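Long-range contacts in tyrosinase (Aspergillus oryzae, PDB 6JU8), which probably oxidises L-tyrosine and L-dopa to L-dopaquinone with molecular oxygen at a pair of copper ions: residues R66-H71 against V365-P370; L62-L67 against T112-V117. The protein carries 1 engineered substitution. All coordinates share one frame; numbering follows the deposited sequence.

Contact 1. Residues R66-H71 against V365-P370. With CU (copper (II) ion), chain C.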
ATOM      1  N   ARG A  66     -22.348  -3.575  -9.370  1.00 10.02           N
ATOM      2  CA  ARG A  66     -23.534  -2.911  -9.903  1.00  9.86           C
ATOM      3  C   ARG A  66     -24.074  -1.858  -8.954  1.00  8.71           C
ATOM      4  O   ARG A  66     -24.615  -0.838  -9.411  1.00  9.79           O
ATOM      5  CB  ARG A  66     -24.599  -3.951 -10.246  1.00 10.74           C
ATOM      6  CG  ARG A  66     -24.236  -4.888 -11.384  1.00 12.21           C
ATOM      7  CD  ARG A  66     -24.225  -4.215 -12.752  1.00 12.52           C
ATOM      8  NE  ARG A  66     -25.468  -3.505 -13.063  1.00 13.24           N
ATOM      9  CZ  ARG A  66     -26.594  -4.088 -13.431  1.00 13.99           C
ATOM     10  NH1 ARG A  66     -26.685  -5.416 -13.514  1.00 14.15           N
ATOM     11  NH2 ARG A  66     -27.683  -3.357 -13.687  1.00 16.79           N
ATOM     12  N   LEU A  67     -23.987  -2.059  -7.645  1.00  9.02           N
ATOM     13  CA  LEU A  67     -24.399  -1.017  -6.701  1.00  9.33           C
ATOM     14  C   LEU A  67     -23.512   0.216  -6.788  1.00  9.38           C
ATOM     15  O   LEU A  67     -24.023   1.344  -6.860  1.00  9.42           O
ATOM     16  CB  LEU A  67     -24.372  -1.579  -5.271  1.00 10.06           C
ATOM     17  CG  LEU A  67     -25.427  -2.656  -5.016  1.00 10.97           C
ATOM     18  CD1 LEU A  67     -25.153  -3.333  -3.688  1.00 13.03           C
ATOM     19  CD2 LEU A  67     -26.822  -2.024  -5.031  1.00 12.92           C
ATOM     20  N   ALA A  68     -22.193   0.020  -6.842  1.00  8.99           N
ATOM     21  CA  ALA A  68     -21.274   1.126  -7.091  1.00  9.36           C
ATOM     22  C   ALA A  68     -21.530   1.768  -8.451  1.00  8.41           C
ATOM     23  O   ALA A  68     -21.377   2.980  -8.628  1.00  9.82           O
ATOM     24  CB  ALA A  68     -19.845   0.632  -7.011  1.00  9.71           C
ATOM     25  N   GLY A  69     -21.952   0.968  -9.433  1.00 10.00           N
ATOM     26  CA  GLY A  69     -22.198   1.483 -10.768  1.00  9.94           C
ATOM     27  C   GLY A  69     -23.371   2.428 -10.821  1.00 10.30           C
ATOM     28  O   GLY A  69     -23.472   3.228 -11.754  1.00 13.04           O
ATOM     29  N   ILE A  70     -24.266   2.411  -9.834  1.00  9.44           N
ATOM     30  CA  ILE A  70     -25.369   3.388  -9.841  1.00  9.77           C
ATOM     31  C   ILE A  70     -24.834   4.793  -9.874  1.00  8.81           C
ATOM     32  O   ILE A  70     -25.401   5.681 -10.523  1.00 10.99           O
ATOM     33  CB  ILE A  70     -26.252   3.166  -8.587  1.00 10.08           C
ATOM     34  CG1 ILE A  70     -27.031   1.847  -8.681  1.00 10.51           C
ATOM     35  CG2 ILE A  70     -27.187   4.345  -8.388  1.00 11.03           C
ATOM     36  CD1 ILE A  70     -27.659   1.391  -7.388  1.00 10.58           C
ATOM     37  N   HIS A  71     -23.760   5.032  -9.129  1.00  9.62           N
ATOM     38  CA  HIS A  71     -23.254   6.385  -8.902  1.00  9.02           C
ATOM     39  C   HIS A  71     -22.710   7.012 -10.184  1.00  9.07           C
ATOM     40  O   HIS A  71     -22.914   8.193 -10.414  1.00 13.42           O
ATOM     41  CB  HIS A  71     -22.158   6.299  -7.846  1.00  9.65           C
ATOM     42  CG  HIS A  71     -21.612   7.592  -7.356  1.00  8.57           C
ATOM     43  ND1 HIS A  71     -20.368   8.031  -7.783  1.00 10.14           N
ATOM     44  CD2 HIS A  71     -22.089   8.534  -6.522  1.00 11.30           C
ATOM     45  CE1 HIS A  71     -20.125   9.203  -7.187  1.00 12.16           C
ATOM     46  NE2 HIS A  71     -21.141   9.530  -6.422  1.00 12.65           N
ATOM     47  N   VAL A 365     -15.824   6.920 -10.763  1.00  8.99           N
ATOM     48  CA  VAL A 365     -15.384   5.649 -10.209  1.00  8.23           C
ATOM     49  C   VAL A 365     -15.235   5.643  -8.700  1.00  8.00           C
ATOM     50  O   VAL A 365     -14.842   4.606  -8.146  1.00  9.24           O
ATOM     51  CB  VAL A 365     -14.079   5.146 -10.872  1.00  9.74           C
ATOM     52  CG1 VAL A 365     -14.309   4.836 -12.347  1.00 10.64           C
ATOM     53  CG2 VAL A 365     -12.951   6.153 -10.684  1.00  9.69           C
ATOM     54  N   ALA A 366     -15.558   6.745  -8.018  1.00  8.24           N
ATOM     55  CA  ALA A 366     -15.316   6.818  -6.582  1.00  8.77           C
ATOM     56  C   ALA A 366     -16.067   5.755  -5.802  1.00  8.27           C
ATOM     57  O   ALA A 366     -15.557   5.283  -4.762  1.00  9.83           O
ATOM     58  CB  ALA A 366     -15.716   8.209  -6.093  1.00  9.71           C
ATOM     59  N   ALA A 367     -17.274   5.391  -6.236  1.00  8.34           N
ATOM     60  CA  ALA A 367     -18.086   4.455  -5.449  1.00  8.87           C
ATOM     61  C   ALA A 367     -17.505   3.052  -5.436  1.00  8.58           C
ATOM     62  O   ALA A 367     -17.896   2.245  -4.586  1.00  9.60           O
ATOM     63  CB  ALA A 367     -19.530   4.469  -5.961  1.00  9.57           C
ATOM     64  N   TYR A 368     -16.528   2.741  -6.299  1.00  9.53           N
ATOM     65  CA  TYR A 368     -15.912   1.410  -6.260  1.00  9.28           C
ATOM     66  C   TYR A 368     -15.064   1.246  -5.014  1.00  9.02           C
ATOM     67  O   TYR A 368     -14.867   0.126  -4.533  1.00  9.86           O
ATOM     68  CB  TYR A 368     -15.120   1.097  -7.560  1.00 10.25           C
ATOM     69  CG  TYR A 368     -16.121   0.973  -8.677  1.00  8.71           C
ATOM     70  CD1 TYR A 368     -16.899  -0.159  -8.821  1.00  9.53           C
ATOM     71  CD2 TYR A 368     -16.331   2.016  -9.564  1.00  9.01           C
ATOM     72  CE1 TYR A 368     -17.843  -0.252  -9.844  1.00 11.05           C
ATOM     73  CE2 TYR A 368     -17.287   1.934 -10.563  1.00 10.39           C
ATOM     74  CZ  TYR A 368     -18.041   0.804 -10.717  1.00  9.74           C
ATOM     75  OH  TYR A 368     -19.006   0.697 -11.684  1.00 10.16           O
ATOM     76  N   ASP A 369     -14.531   2.346  -4.463  1.00  8.18           N
ATOM     77  CA  ASP A 369     -13.686   2.206  -3.277  1.00  8.73           C
ATOM     78  C   ASP A 369     -14.582   2.017  -2.065  1.00  7.65           C
ATOM     79  O   ASP A 369     -15.437   2.900  -1.840  1.00  9.36           O
ATOM     80  CB  ASP A 369     -12.806   3.445  -3.100  1.00  8.49           C
ATOM     81  CG  ASP A 369     -11.773   3.258  -1.994  1.00  8.59           C
ATOM     82  OD1 ASP A 369     -12.158   2.666  -0.946  1.00 10.34           O
ATOM     83  OD2 ASP A 369     -10.624   3.735  -2.161  1.00  9.88           O
ATOM     84  N   PRO A 370     -14.459   0.953  -1.294  1.00  8.79           N
ATOM     85  CA  PRO A 370     -15.384   0.743  -0.164  1.00  9.34           C
ATOM     86  C   PRO A 370     -15.443   1.884   0.835  1.00  8.71           C
ATOM     87  O   PRO A 370     -16.450   2.008   1.552  1.00  9.71           O
ATOM     88  CB  PRO A 370     -14.820  -0.543   0.488  1.00 10.91           C
ATOM     89  CG  PRO A 370     -14.238  -1.291  -0.691  1.00 10.52           C
ATOM     90  CD  PRO A 370     -13.538  -0.218  -1.504  1.00  9.56           C
TER
HETATM   91 CU    CU C 501     -22.105  11.073  -5.316  0.51 14.86          CU
HETATM   92  O   HOH W   1     -18.549   6.181  -8.927  1.00 10.28           O
HETATM   93  O   HOH W   2     -20.417  11.293  -4.411  1.00 22.12           O
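Ala68 and Tyr368 meet at the middle of this contact, the methyl of Ala68 lying over one face of the phenol ring. The CB of Ala68 sits 3.9 Å from the centroid of the Tyr368 ring and 26° off its normal, a CH-pi contact displaced toward the CD1-CE1 rim. Tyr368 CG stands opposite its own carbonyl carbon (chi1 -68°), a setting that swings the ring from the loop across to helix 64-69. Its far end passes beside Gly69, with Tyr368 OH 3.4 Å from Gly69 CA, and the hydroxyl is hydrogen-bonded to the carbonyl oxygen of Ala73, just past His71. The same Ala68 methyl also rests on the loop backbone, its CB 3.5 Å from Ala367 O.

Ala367 fills the space between Ala68 and His71: its CB packs 3.7 Å from His71 CB and comes obliquely to the imidazole. His71 CG lies anti to the backbone N (chi1 -173°), and the ring extends past the Ala367 methyl with its two nitrogens serving different partners. NE2 binds copper at 2.1 Å, in a site completed by His98, His107 and a water 1.9 Å from the metal. ND1 donates to a second water, 2.8 Å away, which also accepts from Ala367 N. Phe372 of helix 371-389 meets the imidazole edge-to-face.

No direct hydrogen bond joins the two segments, so the polar link runs through that one bridging water. The water accepts from His71 ND1 while NE2 binds the copper; the loop ahead of helix 371-389 probably acts as a second shell, helping to fix the rotation of a copper ligand.

Contact 2. Residues L62-L67 against T112-V117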
ATOM      1  N   LEU A  62     -27.603  -6.516  -7.449  1.00 11.57           N
ATOM      2  CA  LEU A  62     -27.189  -6.314  -6.049  1.00 12.15           C
ATOM      3  C   LEU A  62     -25.750  -6.757  -5.796  1.00 11.50           C
ATOM      4  O   LEU A  62     -25.360  -6.923  -4.633  1.00 12.18           O
ATOM      5  CB  LEU A  62     -28.170  -7.034  -5.107  1.00 13.51           C
ATOM      6  CG  LEU A  62     -29.647  -6.661  -5.268  1.00 13.18           C
ATOM      7  CD1 LEU A  62     -30.486  -7.369  -4.212  1.00 16.62           C
ATOM      8  CD2 LEU A  62     -29.857  -5.146  -5.155  1.00 14.02           C
ATOM      9  N   SER A  63     -24.975  -6.954  -6.866  1.00 10.91           N
ATOM     10  CA  SER A  63     -23.532  -7.137  -6.687  1.00 11.33           C
ATOM     11  C   SER A  63     -22.891  -5.813  -6.292  1.00 10.89           C
ATOM     12  O   SER A  63     -23.416  -4.727  -6.604  1.00 10.78           O
ATOM     13  CB  SER A  63     -22.870  -7.650  -7.961  1.00 12.08           C
ATOM     14  OG  SER A  63     -23.028  -6.718  -9.034  1.00 12.52           O
ATOM     15  N   TYR A  64     -21.719  -5.877  -5.654  1.00 10.20           N
ATOM     16  CA  TYR A  64     -21.035  -4.627  -5.322  1.00  9.88           C
ATOM     17  C   TYR A  64     -20.767  -3.769  -6.544  1.00  9.48           C
ATOM     18  O   TYR A  64     -21.001  -2.550  -6.554  1.00  9.91           O
ATOM     19  CB  TYR A  64     -19.721  -4.958  -4.601  1.00  9.73           C
ATOM     20  CG  TYR A  64     -19.023  -3.709  -4.075  1.00  9.68           C
ATOM     21  CD1 TYR A  64     -19.287  -3.221  -2.794  1.00  9.69           C
ATOM     22  CD2 TYR A  64     -18.099  -3.043  -4.870  1.00  9.83           C
ATOM     23  CE1 TYR A  64     -18.642  -2.092  -2.319  1.00 10.21           C
ATOM     24  CE2 TYR A  64     -17.447  -1.901  -4.412  1.00 10.03           C
ATOM     25  CZ  TYR A  64     -17.740  -1.436  -3.144  1.00 10.60           C
ATOM     26  OH  TYR A  64     -17.091  -0.306  -2.685  1.00 12.87           O
ATOM     27  N   PHE A  65     -20.275  -4.404  -7.615  1.00  9.48           N
ATOM     28  CA  PHE A  65     -19.959  -3.654  -8.817  1.00  9.61           C
ATOM     29  C   PHE A  65     -21.198  -2.891  -9.301  1.00  9.10           C
ATOM     30  O   PHE A  65     -21.154  -1.718  -9.639  1.00 10.37           O
ATOM     31  CB  PHE A  65     -19.448  -4.570  -9.946  1.00 11.10           C
ATOM     32  CG  PHE A  65     -19.071  -3.789 -11.180  1.00  9.95           C
ATOM     33  CD1 PHE A  65     -20.041  -3.359 -12.083  1.00 11.44           C
ATOM     34  CD2 PHE A  65     -17.731  -3.475 -11.433  1.00 11.33           C
ATOM     35  CE1 PHE A  65     -19.706  -2.616 -13.210  1.00 12.32           C
ATOM     36  CE2 PHE A  65     -17.396  -2.731 -12.543  1.00 12.51           C
ATOM     37  CZ  PHE A  65     -18.364  -2.324 -13.436  1.00 12.30           C
ATOM     38  N   ARG A  66     -22.348  -3.575  -9.370  1.00 10.02           N
ATOM     39  CA  ARG A  66     -23.534  -2.911  -9.903  1.00  9.86           C
ATOM     40  C   ARG A  66     -24.074  -1.858  -8.954  1.00  8.71           C
ATOM     41  O   ARG A  66     -24.615  -0.838  -9.411  1.00  9.79           O
ATOM     42  CB  ARG A  66     -24.599  -3.951 -10.246  1.00 10.74           C
ATOM     43  CG  ARG A  66     -24.236  -4.888 -11.384  1.00 12.21           C
ATOM     44  CD  ARG A  66     -24.225  -4.215 -12.752  1.00 12.52           C
ATOM     45  NE  ARG A  66     -25.468  -3.505 -13.063  1.00 13.24           N
ATOM     46  CZ  ARG A  66     -26.594  -4.088 -13.431  1.00 13.99           C
ATOM     47  NH1 ARG A  66     -26.685  -5.416 -13.514  1.00 14.15           N
ATOM     48  NH2 ARG A  66     -27.683  -3.357 -13.687  1.00 16.79           N
ATOM     49  N   LEU A  67     -23.987  -2.059  -7.645  1.00  9.02           N
ATOM     50  CA  LEU A  67     -24.399  -1.017  -6.701  1.00  9.33           C
ATOM     51  C   LEU A  67     -23.512   0.216  -6.788  1.00  9.38           C
ATOM     52  O   LEU A  67     -24.023   1.344  -6.860  1.00  9.42           O
ATOM     53  CB  LEU A  67     -24.372  -1.579  -5.271  1.00 10.06           C
ATOM     54  CG  LEU A  67     -25.427  -2.656  -5.016  1.00 10.97           C
ATOM     55  CD1 LEU A  67     -25.153  -3.333  -3.688  1.00 13.03           C
ATOM     56  CD2 LEU A  67     -26.822  -2.024  -5.031  1.00 12.92           C
ATOM     57  N   THR A 112     -28.577   4.126   2.260  1.00 10.17           N
ATOM     58  CA  THR A 112     -29.557   3.217   2.846  1.00  9.42           C
ATOM     59  C   THR A 112     -29.716   1.972   1.980  1.00  9.98           C
ATOM     60  O   THR A 112     -29.861   0.858   2.500  1.00 10.29           O
ATOM     61  CB  THR A 112     -30.909   3.932   2.972  1.00 12.84           C
ATOM     62  OG1 THR A 112     -30.763   5.005   3.913  1.00 18.78           O
ATOM     63  CG2 THR A 112     -31.997   3.016   3.520  1.00 18.79           C
ATOM     64  N   LEU A 113     -29.678   2.100   0.660  1.00  9.50           N
ATOM     65  CA  LEU A 113     -29.710   0.927  -0.216  1.00  9.59           C
ATOM     66  C   LEU A 113     -28.558  -0.016   0.130  1.00 10.15           C
ATOM     67  O   LEU A 113     -28.740  -1.225   0.258  1.00 10.82           O
ATOM     68  CB  LEU A 113     -29.629   1.371  -1.682  1.00 10.43           C
ATOM     69  CG  LEU A 113     -29.297   0.329  -2.735  1.00  9.49           C
ATOM     70  CD1 LEU A 113     -30.356  -0.775  -2.795  1.00 12.02           C
ATOM     71  CD2 LEU A 113     -29.129   0.955  -4.118  1.00 10.15           C
ATOM     72  N   TYR A 114     -27.347   0.532   0.238  1.00  9.74           N
ATOM     73  CA  TYR A 114     -26.159  -0.286   0.516  1.00  9.97           C
ATOM     74  C   TYR A 114     -26.317  -1.001   1.856  1.00  9.36           C
ATOM     75  O   TYR A 114     -26.068  -2.199   1.958  1.00 10.78           O
ATOM     76  CB  TYR A 114     -24.954   0.616   0.561  1.00 10.15           C
ATOM     77  CG  TYR A 114     -23.570   0.037   0.661  1.00 10.18           C
ATOM     78  CD1 TYR A 114     -23.020  -0.752  -0.333  1.00 10.58           C
ATOM     79  CD2 TYR A 114     -22.775   0.345   1.768  1.00  9.37           C
ATOM     80  CE1 TYR A 114     -21.733  -1.264  -0.246  1.00 10.94           C
ATOM     81  CE2 TYR A 114     -21.485  -0.139   1.854  1.00  9.52           C
ATOM     82  CZ  TYR A 114     -20.971  -0.941   0.857  1.00 10.56           C
ATOM     83  OH  TYR A 114     -19.681  -1.393   0.958  1.00 10.34           O
ATOM     84  N   GLU A 115     -26.721  -0.228   2.861  1.00  9.71           N
ATOM     85  CA  GLU A 115     -26.941  -0.800   4.193  1.00 10.38           C
ATOM     86  C   GLU A 115     -27.966  -1.928   4.170  1.00  9.98           C
ATOM     87  O   GLU A 115     -27.781  -2.965   4.832  1.00 11.50           O
ATOM     88  CB  GLU A 115     -27.400   0.312   5.134  1.00 10.67           C
ATOM     89  CG  GLU A 115     -27.714  -0.098   6.560  1.00 11.23           C
ATOM     90  CD  GLU A 115     -28.124   1.119   7.373  1.00 11.24           C
ATOM     91  OE1 GLU A 115     -27.350   1.547   8.239  1.00 11.09           O
ATOM     92  OE2 GLU A 115     -29.217   1.671   7.098  1.00 12.29           O
ATOM     93  N   GLN A 116     -29.052  -1.722   3.405  1.00 10.37           N
ATOM     94  CA  GLN A 116     -30.111  -2.724   3.381  1.00 10.69           C
ATOM     95  C   GLN A 116     -29.623  -3.994   2.698  1.00 11.08           C
ATOM     96  O   GLN A 116     -29.917  -5.100   3.140  1.00 11.56           O
ATOM     97  CB  GLN A 116     -31.331  -2.157   2.642  1.00 11.67           C
ATOM     98  CG  GLN A 116     -32.523  -3.126   2.614  1.00 14.44           C
ATOM     99  CD  GLN A 116     -33.710  -2.534   1.882  1.00 13.66           C
ATOM    100  OE1 GLN A 116     -33.967  -1.337   1.962  1.00 14.41           O
ATOM    101  NE2 GLN A 116     -34.439  -3.353   1.139  1.00 16.35           N
ATOM    102  N   VAL A 117     -28.928  -3.845   1.573  1.00 11.42           N
ATOM    103  CA  VAL A 117     -28.400  -5.008   0.850  1.00 10.66           C
ATOM    104  C   VAL A 117     -27.448  -5.798   1.728  1.00  9.48           C
ATOM    105  O   VAL A 117     -27.463  -7.037   1.759  1.00 11.31           O
ATOM    106  CB  VAL A 117     -27.718  -4.568  -0.459  1.00 11.51           C
ATOM    107  CG1 VAL A 117     -26.943  -5.714  -1.090  1.00 11.58           C
ATOM    108  CG2 VAL A 117     -28.791  -4.021  -1.411  1.00 11.84           C
TER
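Leu67 and Val117 carry much of the apolar packing between helix 64-69 and the middle of helix 103-129. Their side chains reach toward each other tip to tip, Leu67 CD1 lying 4.0 Å from Val117 CG1. The second branch of Leu67 turns to Leu113, one helical turn earlier, with the two CD2 atoms 3.9 Å apart; the isobutyl group therefore forks between two residues on the same side of the long helix. Leu62, just ahead of the short helix, adds its CD2 at 4.1 Å from Val117 CG2. Val117 uses both methyls in this way: CG1, anti to the backbone N (chi1 169°), meets Leu67, and CG2 meets Leu62. Ile53 of helix 41-55 also packs on Val117.

The aromatic pair lies along another flank. Tyr64 and Tyr114 approach by their rims, not as a face-to-face stack: Tyr114 OH is in the plane of the Tyr64 ring, 3.5 Å from its CE1, and the two CE1 atoms are 3.8 Å apart. Leu50 of helix 41-55 touches both tyrosines. The Tyr64 hydroxyl has its polar partner in the backbone O of Tyr368.

No hydrogen bond crosses between the segments. Ser63 is the N-cap of helix 64-69; its OG accepts from Arg66 N at 3.2 Å, with an N-H...O angle of 158°, and is also hydrogen-bonded to the backbone O of Asp60.

This is helix-to-helix packing in the common central domain of tyrosinase. It seats the short helix leading to the copper ligand His71 against helix 103-129, which itself carries the ligand His107, as expected for the helical core that houses a type 3 dicopper centre.

From the N terminus, both contacts start at the same short helix, 64-69, and share Arg66 and Leu67. Contact 2 closes the shorter loop, with 44 residues between its segments, at helix 103-129; contact 1, with 293 between its segments, reaches the turn before helix 371-389. The second partner of contact 2 falls within the span of contact 1, while its first segment overlaps the start. Tyr64 joins the two sites directly, its OH probably hydrogen-bonded to Tyr368 O at 2.9 Å and to Ala367 O at 3.3 Å. Helix 64-69 is thereby held between helix 103-129, which carries His107, and the loop leading into helix 371-389, which carries His376, ligands of different copper ions.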